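PDB 5YKU: capsid protein from Macrobrachium rosenbergii nodavirus, which forms the protruding domain of the viral capsid protein, which probably pairs into the dimeric spikes on the particle surface. Local coordinates for residues L36-R50 and K111-N125. Sequence-based numbering, arbitrary orientation.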
loop_
_atom_site.group_PDB
_atom_site.type_symbol
_atom_site.label_atom_id
_atom_site.label_comp_id
_atom_site.label_asym_id
_atom_site.label_seq_id
_atom_site.Cartn_x
_atom_site.Cartn_y
_atom_site.Cartn_z
ATOM N N LEU A 36 -11.520 -5.401 -3.389
ATOM C CA LEU A 36 -11.827 -3.995 -3.733
ATOM C C LEU A 36 -12.962 -3.993 -4.715
ATOM O O LEU A 36 -13.193 -4.984 -5.419
ATOM C CB LEU A 36 -10.616 -3.346 -4.372
ATOM C CG LEU A 36 -9.382 -3.318 -3.530
ATOM C CD1 LEU A 36 -8.199 -2.821 -4.394
ATOM C CD2 LEU A 36 -9.553 -2.475 -2.316
ATOM N N LYS A 37 -13.712 -2.905 -4.799
ATOM C CA LYS A 37 -14.782 -2.843 -5.776
ATOM C C LYS A 37 -14.174 -2.945 -7.153
ATOM O O LYS A 37 -13.340 -2.108 -7.541
ATOM C CB LYS A 37 -15.645 -1.587 -5.636
ATOM C CG LYS A 37 -16.841 -1.566 -6.464
ATOM C CD LYS A 37 -17.761 -0.385 -6.122
ATOM C CE LYS A 37 -19.054 -0.522 -6.880
ATOM N NZ LYS A 37 -18.970 -0.483 -8.319
ATOM N N PRO A 38 -14.622 -3.875 -8.025
ATOM C CA PRO A 38 -13.990 -3.954 -9.292
ATOM C C PRO A 38 -14.077 -2.668 -10.102
ATOM O O PRO A 38 -15.117 -1.990 -10.136
ATOM C CB PRO A 38 -14.713 -5.092 -9.987
ATOM C CG PRO A 38 -15.162 -5.970 -8.833
ATOM C CD PRO A 38 -15.527 -5.034 -7.739
ATOM N N ASN A 39 -12.959 -2.354 -10.714
ATOM C CA ASN A 39 -12.831 -1.151 -11.582
ATOM C C ASN A 39 -12.884 0.198 -10.846
ATOM O O ASN A 39 -12.802 1.220 -11.509
ATOM C CB ASN A 39 -13.835 -1.162 -12.764
ATOM C CG ASN A 39 -13.839 -2.521 -13.440
ATOM O OD1 ASN A 39 -12.852 -3.020 -13.877
ATOM N ND2 ASN A 39 -15.017 -3.126 -13.423
ATOM N N SER A 40 -12.958 0.205 -9.522
ATOM C CA SER A 40 -12.988 1.490 -8.814
ATOM C C SER A 40 -11.582 2.074 -8.767
ATOM O O SER A 40 -10.580 1.376 -8.861
ATOM C CB SER A 40 -13.552 1.312 -7.426
ATOM O OG SER A 40 -14.978 1.250 -7.492
ATOM N N LYS A 41 -11.549 3.374 -8.583
ATOM C CA LYS A 41 -10.312 4.193 -8.510
ATOM C C LYS A 41 -10.082 4.523 -7.046
ATOM O O LYS A 41 -10.955 4.921 -6.294
ATOM C CB LYS A 41 -10.494 5.469 -9.283
ATOM C CG LYS A 41 -10.764 5.181 -10.727
ATOM C CD LYS A 41 -11.431 6.408 -11.371
ATOM C CE LYS A 41 -11.537 6.385 -12.925
ATOM N NZ LYS A 41 -12.376 7.588 -13.381
ATOM N N PHE A 42 -8.827 4.379 -6.644
ATOM C CA PHE A 42 -8.367 4.479 -5.259
ATOM C C PHE A 42 -7.116 5.271 -5.177
ATOM O O PHE A 42 -6.317 5.431 -6.163
ATOM C CB PHE A 42 -8.056 3.098 -4.730
ATOM C CG PHE A 42 -9.237 2.180 -4.714
ATOM C CD1 PHE A 42 -10.088 2.192 -3.596
ATOM C CD2 PHE A 42 -9.525 1.305 -5.761
ATOM C CE1 PHE A 42 -11.190 1.305 -3.537
ATOM C CE2 PHE A 42 -10.610 0.470 -5.727
ATOM C CZ PHE A 42 -11.473 0.440 -4.606
ATOM N N ILE A 43 -6.816 5.720 -3.949
ATOM C CA ILE A 43 -5.452 6.130 -3.521
ATOM C C ILE A 43 -5.044 5.229 -2.395
ATOM O O ILE A 43 -5.848 5.002 -1.474
ATOM C CB ILE A 43 -5.507 7.607 -3.045
ATOM C CG1 ILE A 43 -5.747 8.589 -4.112
ATOM C CG2 ILE A 43 -4.154 7.987 -2.382
ATOM C CD1 ILE A 43 -4.641 8.740 -5.145
ATOM N N ILE A 44 -3.849 4.712 -2.397
ATOM C CA ILE A 44 -3.267 3.983 -1.231
ATOM C C ILE A 44 -2.110 4.821 -0.695
ATOM O O ILE A 44 -1.260 5.325 -1.488
ATOM C CB ILE A 44 -2.865 2.556 -1.662
ATOM C CG1 ILE A 44 -2.329 1.744 -0.492
ATOM C CG2 ILE A 44 -1.893 2.529 -2.850
ATOM C CD1 ILE A 44 -2.169 0.309 -0.808
ATOM N N VAL A 45 -2.110 4.943 0.593
ATOM C CA VAL A 45 -1.073 5.687 1.314
ATOM C C VAL A 45 -0.471 4.856 2.410
ATOM O O VAL A 45 -1.127 3.930 2.915
ATOM C CB VAL A 45 -1.614 6.990 1.977
ATOM C CG1 VAL A 45 -2.132 7.897 0.906
ATOM C CG2 VAL A 45 -2.689 6.717 3.014
ATOM N N PRO A 46 0.765 5.050 2.757
ATOM C CA PRO A 46 1.361 4.411 3.918
ATOM C C PRO A 46 0.857 4.982 5.179
ATOM O O PRO A 46 0.511 6.166 5.231
ATOM C CB PRO A 46 2.844 4.649 3.729
ATOM C CG PRO A 46 2.897 6.012 3.014
ATOM C CD PRO A 46 1.680 6.021 2.142
ATOM N N TYR A 47 0.831 4.205 6.218
ATOM C CA TYR A 47 0.694 4.722 7.609
ATOM C C TYR A 47 1.639 3.937 8.455
ATOM O O TYR A 47 2.223 2.934 8.003
ATOM C CB TYR A 47 -0.757 4.711 8.135
ATOM C CG TYR A 47 -1.290 3.377 8.604
ATOM C CD1 TYR A 47 -1.189 3.049 9.969
ATOM C CD2 TYR A 47 -1.913 2.463 7.796
ATOM C CE1 TYR A 47 -1.683 1.852 10.464
ATOM C CE2 TYR A 47 -2.392 1.276 8.245
ATOM C CZ TYR A 47 -2.239 0.991 9.584
ATOM O OH TYR A 47 -2.740 -0.254 10.039
HETATM N N MSE A 48 1.839 4.325 9.678
HETATM C CA MSE A 48 2.714 3.627 10.604
HETATM C C MSE A 48 2.120 3.626 11.981
HETATM O O MSE A 48 1.787 4.653 12.585
HETATM C CB MSE A 48 4.120 4.206 10.567
HETATM C CG MSE A 48 5.158 3.313 11.158
HETATM SE SE MSE A 48 6.990 3.856 10.613
HETATM C CE MSE A 48 6.915 3.339 8.745
ATOM N N ASP A 49 2.129 2.431 12.570
ATOM C CA ASP A 49 1.843 2.222 13.985
ATOM C C ASP A 49 2.681 1.004 14.327
ATOM O O ASP A 49 2.178 -0.135 14.245
ATOM C CB ASP A 49 0.342 2.025 14.250
ATOM C CG ASP A 49 0.104 1.731 15.663
ATOM O OD1 ASP A 49 0.933 1.877 16.531
ATOM O OD2 ASP A 49 -1.110 1.389 16.023
ATOM N N ARG A 50 3.957 1.212 14.594
ATOM C CA ARG A 50 4.930 0.111 14.453
ATOM C C ARG A 50 6.192 0.447 15.165
ATOM O O ARG A 50 6.816 1.511 14.919
ATOM C CB ARG A 50 5.206 -0.061 12.971
ATOM C CG ARG A 50 6.126 -1.211 12.608
ATOM C CD ARG A 50 6.418 -1.196 11.124
ATOM N NE ARG A 50 7.326 -2.242 10.661
ATOM C CZ ARG A 50 8.649 -2.188 10.649
ATOM N NH1 ARG A 50 9.317 -1.199 11.221
ATOM N NH2 ARG A 50 9.304 -3.179 10.069
ATOM N N LYS A 111 8.308 -6.883 11.494
ATOM C CA LYS A 111 6.921 -6.428 11.588
ATOM C C LYS A 111 6.439 -5.889 10.251
ATOM O O LYS A 111 7.228 -5.187 9.555
ATOM C CB LYS A 111 6.760 -5.377 12.633
ATOM C CG LYS A 111 7.195 -5.888 14.020
ATOM C CD LYS A 111 6.942 -4.906 15.074
ATOM C CE LYS A 111 7.363 -5.418 16.468
ATOM N NZ LYS A 111 8.844 -5.467 16.603
ATOM N N PRO A 112 5.244 -6.109 9.835
ATOM C CA PRO A 112 4.766 -5.604 8.550
ATOM C C PRO A 112 4.739 -4.086 8.510
ATOM O O PRO A 112 4.502 -3.410 9.509
ATOM C CB PRO A 112 3.372 -6.145 8.410
ATOM C CG PRO A 112 3.328 -7.368 9.352
ATOM C CD PRO A 112 4.255 -7.071 10.451
ATOM N N TYR A 113 5.011 -3.562 7.322
ATOM C CA TYR A 113 4.626 -2.186 7.028
ATOM C C TYR A 113 3.175 -2.189 6.648
ATOM O O TYR A 113 2.565 -3.237 6.293
ATOM C CB TYR A 113 5.548 -1.624 5.963
ATOM C CG TYR A 113 6.934 -1.300 6.523
ATOM C CD1 TYR A 113 7.039 -0.358 7.550
ATOM C CD2 TYR A 113 8.074 -1.857 6.035
ATOM C CE1 TYR A 113 8.298 0.007 8.103
ATOM C CE2 TYR A 113 9.344 -1.525 6.564
ATOM C CZ TYR A 113 9.416 -0.611 7.601
ATOM O OH TYR A 113 10.606 -0.237 8.148
ATOM N N GLN A 114 2.541 -1.007 6.722
ATOM C CA GLN A 114 1.066 -0.850 6.828
ATOM C C GLN A 114 0.565 0.148 5.840
ATOM O O GLN A 114 1.204 1.157 5.552
ATOM C CB GLN A 114 0.755 -0.377 8.248
ATOM C CG GLN A 114 1.197 -1.401 9.340
ATOM C CD GLN A 114 1.477 -0.722 10.634
ATOM O OE1 GLN A 114 2.309 0.209 10.740
ATOM N NE2 GLN A 114 0.868 -1.154 11.713
ATOM N N TYR A 115 -0.605 -0.095 5.300
ATOM C CA TYR A 115 -1.199 0.725 4.292
ATOM C C TYR A 115 -2.654 1.020 4.568
ATOM O O TYR A 115 -3.346 0.307 5.296
ATOM C CB TYR A 115 -1.033 0.096 2.887
ATOM C CG TYR A 115 -1.874 -1.132 2.678
ATOM C CD1 TYR A 115 -3.232 -1.069 2.432
ATOM C CD2 TYR A 115 -1.265 -2.395 2.670
ATOM C CE1 TYR A 115 -3.936 -2.278 2.176
ATOM C CE2 TYR A 115 -1.953 -3.544 2.531
ATOM C CZ TYR A 115 -3.293 -3.468 2.251
ATOM O OH TYR A 115 -4.013 -4.670 2.082
ATOM N N ARG A 116 -3.127 2.155 4.005
ATOM C CA ARG A 116 -4.522 2.647 4.100
ATOM C C ARG A 116 -5.017 2.911 2.704
ATOM O O ARG A 116 -4.338 3.621 1.947
ATOM C CB ARG A 116 -4.562 3.873 4.981
ATOM C CG ARG A 116 -5.979 4.436 5.112
ATOM C CD ARG A 116 -5.975 5.725 5.965
ATOM N NE ARG A 116 -5.364 5.545 7.262
ATOM C CZ ARG A 116 -5.869 4.899 8.283
ATOM N NH1 ARG A 116 -7.090 4.437 8.275
ATOM N NH2 ARG A 116 -5.122 4.836 9.393
ATOM N N ILE A 117 -6.172 2.417 2.393
ATOM C CA ILE A 117 -6.793 2.672 1.075
ATOM C C ILE A 117 -7.898 3.639 1.219
ATOM O O ILE A 117 -8.737 3.562 2.173
ATOM C CB ILE A 117 -7.272 1.365 0.441
ATOM C CG1 ILE A 117 -6.044 0.524 0.055
ATOM C CG2 ILE A 117 -8.157 1.651 -0.786
ATOM C CD1 ILE A 117 -6.303 -0.845 -0.489
ATOM N N ILE A 118 -7.872 4.679 0.393
ATOM C CA ILE A 118 -8.859 5.744 0.359
ATOM C C ILE A 118 -9.711 5.578 -0.872
ATOM O O ILE A 118 -9.184 5.514 -2.040
ATOM C CB ILE A 118 -8.269 7.117 0.383
ATOM C CG1 ILE A 118 -7.478 7.255 1.691
ATOM C CG2 ILE A 118 -9.318 8.201 0.287
ATOM C CD1 ILE A 118 -6.553 8.413 1.664
ATOM N N ARG A 119 -11.053 5.540 -0.722
ATOM C CA ARG A 119 -11.994 5.396 -1.801
ATOM C C ARG A 119 -13.007 6.509 -1.781
ATOM O O ARG A 119 -13.671 6.714 -0.750
ATOM C CB ARG A 119 -12.777 4.064 -1.610
ATOM C CG ARG A 119 -13.835 3.825 -2.650
ATOM C CD ARG A 119 -14.684 2.618 -2.263
ATOM N NE ARG A 119 -15.925 2.525 -3.010
ATOM C CZ ARG A 119 -17.031 1.926 -2.594
ATOM N NH1 ARG A 119 -18.061 2.006 -3.385
ATOM N NH2 ARG A 119 -17.020 1.370 -1.373
ATOM N N ALA A 120 -13.126 7.291 -2.833
ATOM C CA ALA A 120 -14.257 8.255 -3.006
ATOM C C ALA A 120 -15.522 7.436 -3.363
ATOM O O ALA A 120 -15.533 6.708 -4.353
ATOM C CB ALA A 120 -13.939 9.232 -4.126
ATOM N N ILE A 121 -16.523 7.571 -2.512
ATOM C CA ILE A 121 -17.819 6.925 -2.723
ATOM C C ILE A 121 -18.729 7.917 -3.483
ATOM O O ILE A 121 -19.228 8.849 -2.839
ATOM C CB ILE A 121 -18.390 6.428 -1.421
ATOM C CG1 ILE A 121 -17.410 5.371 -0.846
ATOM C CG2 ILE A 121 -19.753 5.749 -1.728
ATOM C CD1 ILE A 121 -17.822 4.815 0.488
ATOM N N VAL A 122 -18.776 7.764 -4.755
ATOM C CA VAL A 122 -19.478 8.723 -5.642
ATOM C C VAL A 122 -19.690 8.041 -6.937
ATOM O O VAL A 122 -18.917 7.150 -7.329
ATOM C CB VAL A 122 -18.630 10.002 -5.770
ATOM C CG1 VAL A 122 -17.328 9.740 -6.542
ATOM C CG2 VAL A 122 -19.476 11.121 -6.448
ATOM N N GLY A 123 -20.807 8.323 -7.607
ATOM C CA GLY A 123 -21.136 7.566 -8.791
ATOM C C GLY A 123 -21.233 6.069 -8.534
ATOM O O GLY A 123 -21.810 5.646 -7.572
ATOM N N ASN A 124 -20.587 5.310 -9.364
ATOM C CA ASN A 124 -20.389 3.904 -9.139
ATOM C C ASN A 124 -19.005 3.495 -8.591
ATOM O O ASN A 124 -18.670 2.325 -8.500
ATOM C CB ASN A 124 -20.651 3.163 -10.437
ATOM C CG ASN A 124 -22.108 3.269 -10.840
ATOM O OD1 ASN A 124 -23.008 3.005 -10.049
ATOM N ND2 ASN A 124 -22.285 3.689 -12.023
ATOM N N ASN A 125 -18.248 4.485 -8.174
ATOM C CA ASN A 125 -16.898 4.202 -7.611
ATOM C C ASN A 125 -16.909 3.614 -6.251
ATOM O O ASN A 125 -17.861 3.970 -5.486
ATOM C CB ASN A 125 -16.101 5.511 -7.485
ATOM C CG ASN A 125 -14.600 5.173 -7.486
ATOM O OD1 ASN A 125 -14.103 4.659 -8.460
ATOM N ND2 ASN A 125 -13.940 5.453 -6.389
HETATM O O HOH W 1 3.945 0.833 8.555
#
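Two neighbouring antiparallel strands of the protrusion domain's beta-sheet, 41-47 and 114-121, form this contact, and side chains from the strands and the loops beyond them secure both ends of the ladder. In the middle, Ile43 with Ile118 and Val45 with Arg116 are antiparallel hydrogen-bonded pairs; Ile118 N reaches Ile43 O at 2.8 Å. The buried face carries Phe42, Ile44 and Ile117, branched and aromatic groups suited to a strand that must fill a core: CD1 of Phe42 rests on Ile117 CG2 at 3.5 Å, and Ile44 sends CD1 to the Tyr115 ring. The other face, partly exposed, mixes Ile43, Val45 and Ile118 with the long polar chains of Gln114 and Arg116. There Tyr47, with CG held between backbone N and carbonyl carbon (chi1 79°), turns its ring back over strand 114-121, taking Gln114 CB on one face as a CH-pi contact and the Arg116 guanidinium on the opposite face, CZ 5.0 Å from the ring centroid. Arg116 also donates to Ala13 O of the adjacent strand.

Beyond Tyr47, the Gln114 amide imitates a backbone peptide: OE1 accepts from Asp49 N at 2.9 Å while NE2 donates to Asp49 O, and a water links OE1 to Tyr47 O. Next to it the extended Arg50 lays its guanidinium flat on Tyr113, planes 18° apart. NE and NH2 both grip Lys111 O from one face of that carbonyl, NH2 at 2.9 Å, which fixes the group's rotation; NH1 makes a salt bridge with Asp76 and NH2 a further hydrogen bond with Gln57.

At the other end the Asn125 amide does the same job for Lys41, with OD1 2.9 Å from Lys41 N. Its ND2 also donates to Ala120 O, pinning the C-terminal turn beside the strand. Side-chain amides thus replace backbone partners at both ends of two adjacent strands in an antiparallel, all-beta capsid protrusion domain.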